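Local coordinates for protein phosphoribosylformylglycinamidine synthase 2 (Thermus thermophilus, PDB 3VIU) that belongs to the AIR synthase-related (PurM-like) family as phosphoribosylformylglycinamidine synthase 2, and binds ADP and magnesium, at residues 8-22 with 31-45. Residues are numbered along the deposited sequence; the frame is centred on the assembly and turned at random.
With ADP (adenosine-5'-diphosphate), chain B.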
loop_
_atom_site.group_PDB
_atom_site.type_symbol
_atom_site.label_atom_id
_atom_site.label_comp_id
_atom_site.label_asym_id
_atom_site.label_seq_id
_atom_site.Cartn_x
_atom_site.Cartn_y
_atom_site.Cartn_z
ATOM N N ILE A 8 17.068 25.341 13.773
ATOM C CA ILE A 8 16.968 24.344 12.709
ATOM C C ILE A 8 15.652 23.570 12.782
ATOM O O ILE A 8 15.225 22.968 11.796
ATOM C CB ILE A 8 18.146 23.341 12.761
ATOM C CG1 ILE A 8 18.141 22.588 14.091
ATOM C CG2 ILE A 8 19.464 24.081 12.577
ATOM C CD1 ILE A 8 19.216 21.528 14.197
ATOM N N GLY A 9 15.015 23.587 13.951
ATOM C CA GLY A 9 13.750 22.892 14.107
ATOM C C GLY A 9 13.663 21.914 15.265
ATOM O O GLY A 9 12.657 21.219 15.411
ATOM N N ILE A 10 14.702 21.857 16.092
ATOM C CA ILE A 10 14.706 20.940 17.228
ATOM C C ILE A 10 14.159 21.563 18.507
ATOM O O ILE A 10 14.755 22.482 19.074
ATOM C CB ILE A 10 16.119 20.386 17.500
ATOM C CG1 ILE A 10 16.522 19.444 16.359
ATOM C CG2 ILE A 10 16.153 19.664 18.843
ATOM C CD1 ILE A 10 17.867 18.780 16.538
ATOM N N PRO A 11 13.011 21.054 18.981
ATOM C CA PRO A 11 12.313 21.503 20.189
ATOM C C PRO A 11 13.221 21.595 21.415
ATOM O O PRO A 11 14.115 20.767 21.601
ATOM C CB PRO A 11 11.222 20.448 20.363
ATOM C CG PRO A 11 10.918 20.052 18.956
ATOM C CD PRO A 11 12.294 19.927 18.357
ATOM N N GLU A 12 12.979 22.601 22.247
ATOM C CA GLU A 12 13.769 22.809 23.455
ATOM C C GLU A 12 13.796 21.542 24.302
ATOM O O GLU A 12 14.855 21.122 24.776
ATOM C CB GLU A 12 13.188 23.962 24.280
ATOM C CG GLU A 12 13.966 24.275 25.551
ATOM C CD GLU A 12 15.389 24.724 25.266
ATOM O OE1 GLU A 12 15.569 25.783 24.625
ATOM O OE2 GLU A 12 16.327 24.012 25.680
ATOM N N GLY A 13 12.623 20.940 24.487
ATOM C CA GLY A 13 12.526 19.725 25.272
ATOM C C GLY A 13 13.349 18.610 24.657
ATOM O O GLY A 13 14.067 17.900 25.357
ATOM N N GLU A 14 13.249 18.461 23.341
ATOM C CA GLU A 14 13.992 17.425 22.636
ATOM C C GLU A 14 15.492 17.674 22.665
ATOM O O GLU A 14 16.279 16.735 22.761
ATOM C CB GLU A 14 13.511 17.319 21.187
ATOM C CG GLU A 14 12.440 16.263 20.991
ATOM C CD GLU A 14 11.953 16.177 19.564
ATOM O OE1 GLU A 14 12.797 16.171 18.645
ATOM O OE2 GLU A 14 10.723 16.105 19.364
ATOM N N TYR A 15 15.885 18.941 22.579
ATOM C CA TYR A 15 17.298 19.298 22.603
ATOM C C TYR A 15 17.885 19.008 23.973
ATOM O O TYR A 15 19.009 18.524 24.089
ATOM C CB TYR A 15 17.488 20.781 22.257
ATOM C CG TYR A 15 18.916 21.262 22.401
ATOM C CD1 TYR A 15 19.388 21.761 23.617
ATOM C CD2 TYR A 15 19.807 21.186 21.331
ATOM C CE1 TYR A 15 20.714 22.169 23.763
ATOM C CE2 TYR A 15 21.135 21.590 21.465
ATOM C CZ TYR A 15 21.581 22.079 22.682
ATOM O OH TYR A 15 22.892 22.470 22.818
ATOM N N ARG A 16 17.118 19.304 25.014
ATOM C CA ARG A 16 17.582 19.064 26.366
ATOM C C ARG A 16 17.804 17.570 26.575
ATOM O O ARG A 16 18.716 17.162 27.297
ATOM C CB ARG A 16 16.562 19.584 27.383
ATOM C CG ARG A 16 17.154 19.791 28.766
ATOM C CD ARG A 16 18.261 20.838 28.708
ATOM N NE ARG A 16 17.722 22.160 28.402
ATOM C CZ ARG A 16 18.387 23.119 27.764
ATOM N NH1 ARG A 16 17.801 24.289 27.546
ATOM N NH2 ARG A 16 19.626 22.910 27.331
ATOM N N GLU A 17 16.972 16.753 25.934
ATOM C CA GLU A 17 17.093 15.310 26.070
ATOM C C GLU A 17 18.318 14.795 25.324
ATOM O O GLU A 17 18.913 13.792 25.710
ATOM C CB GLU A 17 15.835 14.612 25.553
ATOM C CG GLU A 17 15.698 13.182 26.065
ATOM C CD GLU A 17 14.331 12.584 25.796
ATOM O OE1 GLU A 17 13.315 13.253 26.092
ATOM O OE2 GLU A 17 14.272 11.437 25.299
ATOM N N ILE A 18 18.693 15.489 24.256
ATOM C CA ILE A 18 19.853 15.098 23.469
ATOM C C ILE A 18 21.148 15.371 24.224
ATOM O O ILE A 18 22.106 14.611 24.105
ATOM C CB ILE A 18 19.890 15.847 22.109
ATOM C CG1 ILE A 18 18.718 15.386 21.235
ATOM C CG2 ILE A 18 21.222 15.593 21.400
ATOM C CD1 ILE A 18 18.594 16.125 19.931
ATOM N N VAL A 19 21.182 16.452 25.000
ATOM C CA VAL A 19 22.388 16.779 25.749
ATOM C C VAL A 19 22.565 15.806 26.910
ATOM O O VAL A 19 23.688 15.553 27.351
ATOM C CB VAL A 19 22.361 18.233 26.295
ATOM C CG1 VAL A 19 22.016 19.202 25.173
ATOM C CG2 VAL A 19 21.378 18.353 27.440
ATOM N N GLN A 20 21.459 15.249 27.396
ATOM C CA GLN A 20 21.533 14.301 28.498
ATOM C C GLN A 20 21.766 12.870 28.013
ATOM O O GLN A 20 22.026 11.972 28.809
ATOM C CB GLN A 20 20.273 14.388 29.369
ATOM C CG GLN A 20 18.954 14.313 28.616
ATOM C CD GLN A 20 17.759 14.684 29.489
ATOM O OE1 GLN A 20 17.670 15.804 30.001
ATOM N NE2 GLN A 20 16.833 13.742 29.662
ATOM N N ARG A 21 21.679 12.658 26.704
ATOM C CA ARG A 21 21.924 11.337 26.132
ATOM C C ARG A 21 23.383 11.292 25.690
ATOM O O ARG A 21 23.971 10.217 25.573
ATOM C CB ARG A 21 21.040 11.086 24.910
ATOM C CG ARG A 21 19.541 11.115 25.155
ATOM C CD ARG A 21 19.009 9.846 25.802
ATOM N NE ARG A 21 17.626 9.628 25.388
ATOM C CZ ARG A 21 17.270 9.270 24.157
ATOM N NH1 ARG A 21 18.196 9.079 23.229
ATOM N NH2 ARG A 21 15.989 9.133 23.840
ATOM N N LEU A 22 23.957 12.465 25.431
ATOM C CA LEU A 22 25.347 12.571 24.998
ATOM C C LEU A 22 26.262 12.969 26.152
ATOM O O LEU A 22 27.482 12.870 26.043
ATOM C CB LEU A 22 25.497 13.621 23.891
ATOM C CG LEU A 22 24.702 13.514 22.591
ATOM C CD1 LEU A 22 25.114 14.648 21.672
ATOM C CD2 LEU A 22 24.954 12.177 21.925
ATOM N N LEU A 31 24.066 17.953 15.600
ATOM C CA LEU A 31 22.760 18.566 15.771
ATOM C C LEU A 31 21.918 18.274 14.532
ATOM O O LEU A 31 20.763 17.856 14.634
ATOM C CB LEU A 31 22.892 20.079 15.958
ATOM C CG LEU A 31 22.080 20.712 17.097
ATOM C CD1 LEU A 31 22.120 22.219 16.944
ATOM C CD2 LEU A 31 20.639 20.234 17.075
ATOM N N LEU A 32 22.508 18.495 13.360
ATOM C CA LEU A 32 21.818 18.255 12.101
ATOM C C LEU A 32 21.385 16.793 11.975
ATOM O O LEU A 32 20.338 16.502 11.398
ATOM C CB LEU A 32 22.716 18.672 10.926
ATOM C CG LEU A 32 22.484 20.071 10.325
ATOM C CD1 LEU A 32 22.028 21.045 11.388
ATOM C CD2 LEU A 32 23.762 20.570 9.667
ATOM N N LEU A 33 22.178 15.877 12.525
ATOM C CA LEU A 33 21.836 14.461 12.471
ATOM C C LEU A 33 20.551 14.192 13.269
ATOM O O LEU A 33 19.650 13.481 12.804
ATOM C CB LEU A 33 22.985 13.608 13.029
ATOM C CG LEU A 33 24.340 13.630 12.297
ATOM C CD1 LEU A 33 25.308 12.679 12.990
ATOM C CD2 LEU A 33 24.169 13.227 10.839
ATOM N N PHE A 34 20.468 14.758 14.470
ATOM C CA PHE A 34 19.289 14.566 15.300
ATOM C C PHE A 34 18.042 15.191 14.686
ATOM O O PHE A 34 16.975 14.582 14.686
ATOM C CB PHE A 34 19.510 15.138 16.699
ATOM C CG PHE A 34 20.255 14.213 17.614
ATOM C CD1 PHE A 34 21.624 14.358 17.813
ATOM C CD2 PHE A 34 19.591 13.177 18.261
ATOM C CE1 PHE A 34 22.320 13.478 18.647
ATOM C CE2 PHE A 34 20.275 12.298 19.089
ATOM C CZ PHE A 34 21.641 12.448 19.283
ATOM N N LYS A 35 18.177 16.405 14.164
ATOM C CA LYS A 35 17.042 17.079 13.557
ATOM C C LYS A 35 16.339 16.135 12.586
ATOM O O LYS A 35 15.111 16.061 12.561
ATOM C CB LYS A 35 17.490 18.345 12.814
ATOM C CG LYS A 35 16.332 19.107 12.163
ATOM C CD LYS A 35 16.802 20.250 11.261
ATOM C CE LYS A 35 17.557 19.729 10.037
ATOM N NZ LYS A 35 17.893 20.813 9.058
ATOM N N VAL A 36 17.121 15.395 11.805
ATOM C CA VAL A 36 16.564 14.472 10.821
ATOM C C VAL A 36 16.160 13.106 11.384
ATOM O O VAL A 36 15.106 12.577 11.032
ATOM C CB VAL A 36 17.550 14.268 9.639
ATOM C CG1 VAL A 36 16.943 13.331 8.596
ATOM C CG2 VAL A 36 17.877 15.617 9.002
HETATM N N MSE A 37 16.986 12.533 12.252
HETATM C CA MSE A 37 16.669 11.225 12.823
HETATM C C MSE A 37 15.522 11.266 13.828
HETATM O O MSE A 37 14.865 10.254 14.067
HETATM C CB MSE A 37 17.908 10.614 13.481
HETATM C CG MSE A 37 18.966 10.156 12.487
HETATM SE SE MSE A 37 18.336 8.744 11.280
HETATM C CE MSE A 37 18.523 7.217 12.469
ATOM N N TRP A 38 15.278 12.438 14.404
ATOM C CA TRP A 38 14.215 12.609 15.384
ATOM C C TRP A 38 12.940 13.230 14.814
ATOM O O TRP A 38 11.986 13.489 15.547
ATOM C CB TRP A 38 14.738 13.440 16.557
ATOM C CG TRP A 38 15.477 12.615 17.562
ATOM C CD1 TRP A 38 16.139 11.441 17.335
ATOM C CD2 TRP A 38 15.608 12.885 18.964
ATOM N NE1 TRP A 38 16.667 10.960 18.507
ATOM C CE2 TRP A 38 16.359 11.828 19.523
ATOM C CE3 TRP A 38 15.165 13.919 19.803
ATOM C CZ2 TRP A 38 16.678 11.773 20.884
ATOM C CZ3 TRP A 38 15.483 13.863 21.155
ATOM C CH2 TRP A 38 16.233 12.796 21.681
ATOM N N SER A 39 12.929 13.472 13.506
ATOM C CA SER A 39 11.756 14.041 12.845
ATOM C C SER A 39 10.690 12.943 12.802
ATOM O O SER A 39 11.025 11.756 12.834
ATOM C CB SER A 39 12.107 14.485 11.417
ATOM O OG SER A 39 12.351 13.369 10.574
ATOM N N GLU A 40 9.418 13.320 12.724
ATOM C CA GLU A 40 8.360 12.313 12.708
ATOM C C GLU A 40 8.555 11.286 11.600
ATOM O O GLU A 40 8.259 10.109 11.784
ATOM C CB GLU A 40 6.980 12.961 12.550
ATOM C CG GLU A 40 5.825 11.987 12.786
ATOM C CD GLU A 40 5.593 11.687 14.259
ATOM O OE1 GLU A 40 5.000 10.627 14.571
ATOM O OE2 GLU A 40 5.989 12.516 15.107
ATOM N N HIS A 41 9.057 11.736 10.453
ATOM C CA HIS A 41 9.274 10.852 9.311
ATOM C C HIS A 41 10.099 9.630 9.692
ATOM O O HIS A 41 9.718 8.500 9.397
ATOM C CB HIS A 41 9.974 11.597 8.169
ATOM C CG HIS A 41 10.124 10.780 6.922
ATOM N ND1 HIS A 41 9.099 10.609 6.017
ATOM C CD2 HIS A 41 11.158 10.038 6.461
ATOM C CE1 HIS A 41 9.493 9.795 5.053
ATOM N NE2 HIS A 41 10.739 9.432 5.299
ATOM N N CYS A 42 11.222 9.861 10.362
ATOM C CA CYS A 42 12.111 8.778 10.771
ATOM C C CYS A 42 11.831 8.171 12.141
ATOM O O CYS A 42 11.987 6.968 12.334
ATOM C CB CYS A 42 13.567 9.257 10.752
ATOM S SG CYS A 42 14.216 9.687 9.120
ATOM N N ALA A 43 11.407 8.994 13.089
ATOM C CA ALA A 43 11.181 8.514 14.446
ATOM C C ALA A 43 9.787 8.013 14.807
ATOM O O ALA A 43 9.653 7.244 15.763
ATOM C CB ALA A 43 11.614 9.594 15.443
ATOM N N TYR A 44 8.756 8.438 14.072
ATOM C CA TYR A 44 7.395 7.993 14.372
ATOM C C TYR A 44 7.046 8.319 15.827
ATOM O O TYR A 44 6.419 7.523 16.517
ATOM C CB TYR A 44 7.282 6.481 14.165
ATOM C CG TYR A 44 7.265 6.050 12.723
ATOM C CD1 TYR A 44 8.340 6.325 11.866
ATOM C CD2 TYR A 44 6.151 5.404 12.193
ATOM C CE1 TYR A 44 8.292 5.972 10.515
ATOM C CE2 TYR A 44 6.095 5.053 10.852
ATOM C CZ TYR A 44 7.158 5.339 10.019
ATOM O OH TYR A 44 7.061 5.003 8.692
ATOM N N LYS A 45 7.454 9.495 16.281
ATOM C CA LYS A 45 7.234 9.918 17.653
ATOM C C LYS A 45 5.797 9.895 18.183
ATOM O O LYS A 45 5.569 9.502 19.323
ATOM C CB LYS A 45 7.851 11.301 17.852
ATOM C CG LYS A 45 9.370 11.292 17.726
ATOM C CD LYS A 45 9.989 12.666 17.970
ATOM C CE LYS A 45 9.449 13.703 16.989
ATOM N NZ LYS A 45 10.221 14.973 17.034
HETATM P PB ADP B . 12.062 3.083 5.290
HETATM O O1B ADP B . 12.420 4.456 5.742
HETATM O O2B ADP B . 10.931 3.178 4.148
HETATM O O3B ADP B . 13.449 2.337 4.687
HETATM P PA ADP B . 10.830 3.120 7.725
HETATM O O1A ADP B . 11.892 3.520 8.689
HETATM O O2A ADP B . 10.159 4.458 7.103
HETATM O O3A ADP B . 11.488 2.191 6.540
HETATM O "O5'" ADP B . 9.639 2.266 8.447
HETATM C "C5'" ADP B . 10.000 1.996 9.815
HETATM C "C4'" ADP B . 9.714 0.527 10.243
HETATM O "O4'" ADP B . 8.469 0.437 11.009
HETATM C "C3'" ADP B . 9.547 -0.464 9.063
HETATM O "O3'" ADP B . 10.037 -1.756 9.447
HETATM C "C2'" ADP B . 8.040 -0.454 8.807
HETATM O "O2'" ADP B . 7.591 -1.648 8.160
HETATM C "C1'" ADP B . 7.454 -0.265 10.209
HETATM N N9 ADP B . 6.198 0.498 10.172
HETATM C C8 ADP B . 6.072 1.848 9.999
HETATM N N7 ADP B . 4.818 2.195 10.021
HETATM C C5 ADP B . 4.054 1.098 10.208
HETATM C C6 ADP B . 2.661 0.852 10.317
HETATM N N6 ADP B . 1.754 1.893 10.228
HETATM N N1 ADP B . 2.239 -0.418 10.508
HETATM C C2 ADP B . 3.102 -1.442 10.596
HETATM N N3 ADP B . 4.420 -1.251 10.499
HETATM C C4 ADP B . 4.932 -0.016 10.308
#
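The rings of Phe34 and Trp38 both take Ile18 on a face. Ile18 CG2 lies over Phe34, 3.7 Å from the ring centroid. Ile18 CG1 sits over the Trp38 six-membered ring, 3.9 Å from its centroid. With CG2 anti to the backbone N and CG1 beside it (chi1 -67°), the CG1 branch covers Trp38 and still brings CD1 to 3.4 Å from Phe34 CG. Phe34 CD2 also lies over a face of Trp38. Leu22 CD2 meets the edge of Phe34. At the Trp38 edge lie Glu14 CB and Arg21 NH1, the latter 3.9 Å from Trp38 CZ2, while Trp38 CH2 stands over one face of the guanidinium. Arg21 NH2 is hydrogen-bonded to Glu362 O, and Trp38 NE1 to Ala359 O. Both segments belong to the N-terminal linker domain of the synthase, a small helical unit. Helices 12-22 and 31-37 run at 122° to each other, their axes 11.7 Å apart. Ile8 CD1 packs 3.5 Å from Leu31 CD2. Lys45 NZ forms a salt bridge with Glu14 OE2 at 2.6 Å, on the syn side and 22° out of the carboxylate plane. Tyr366 OH is also hydrogen-bonded to that oxygen. Next to Lys45, Tyr44 reaches the ADP pocket, with its CE2 3.2 Å from ADP N7.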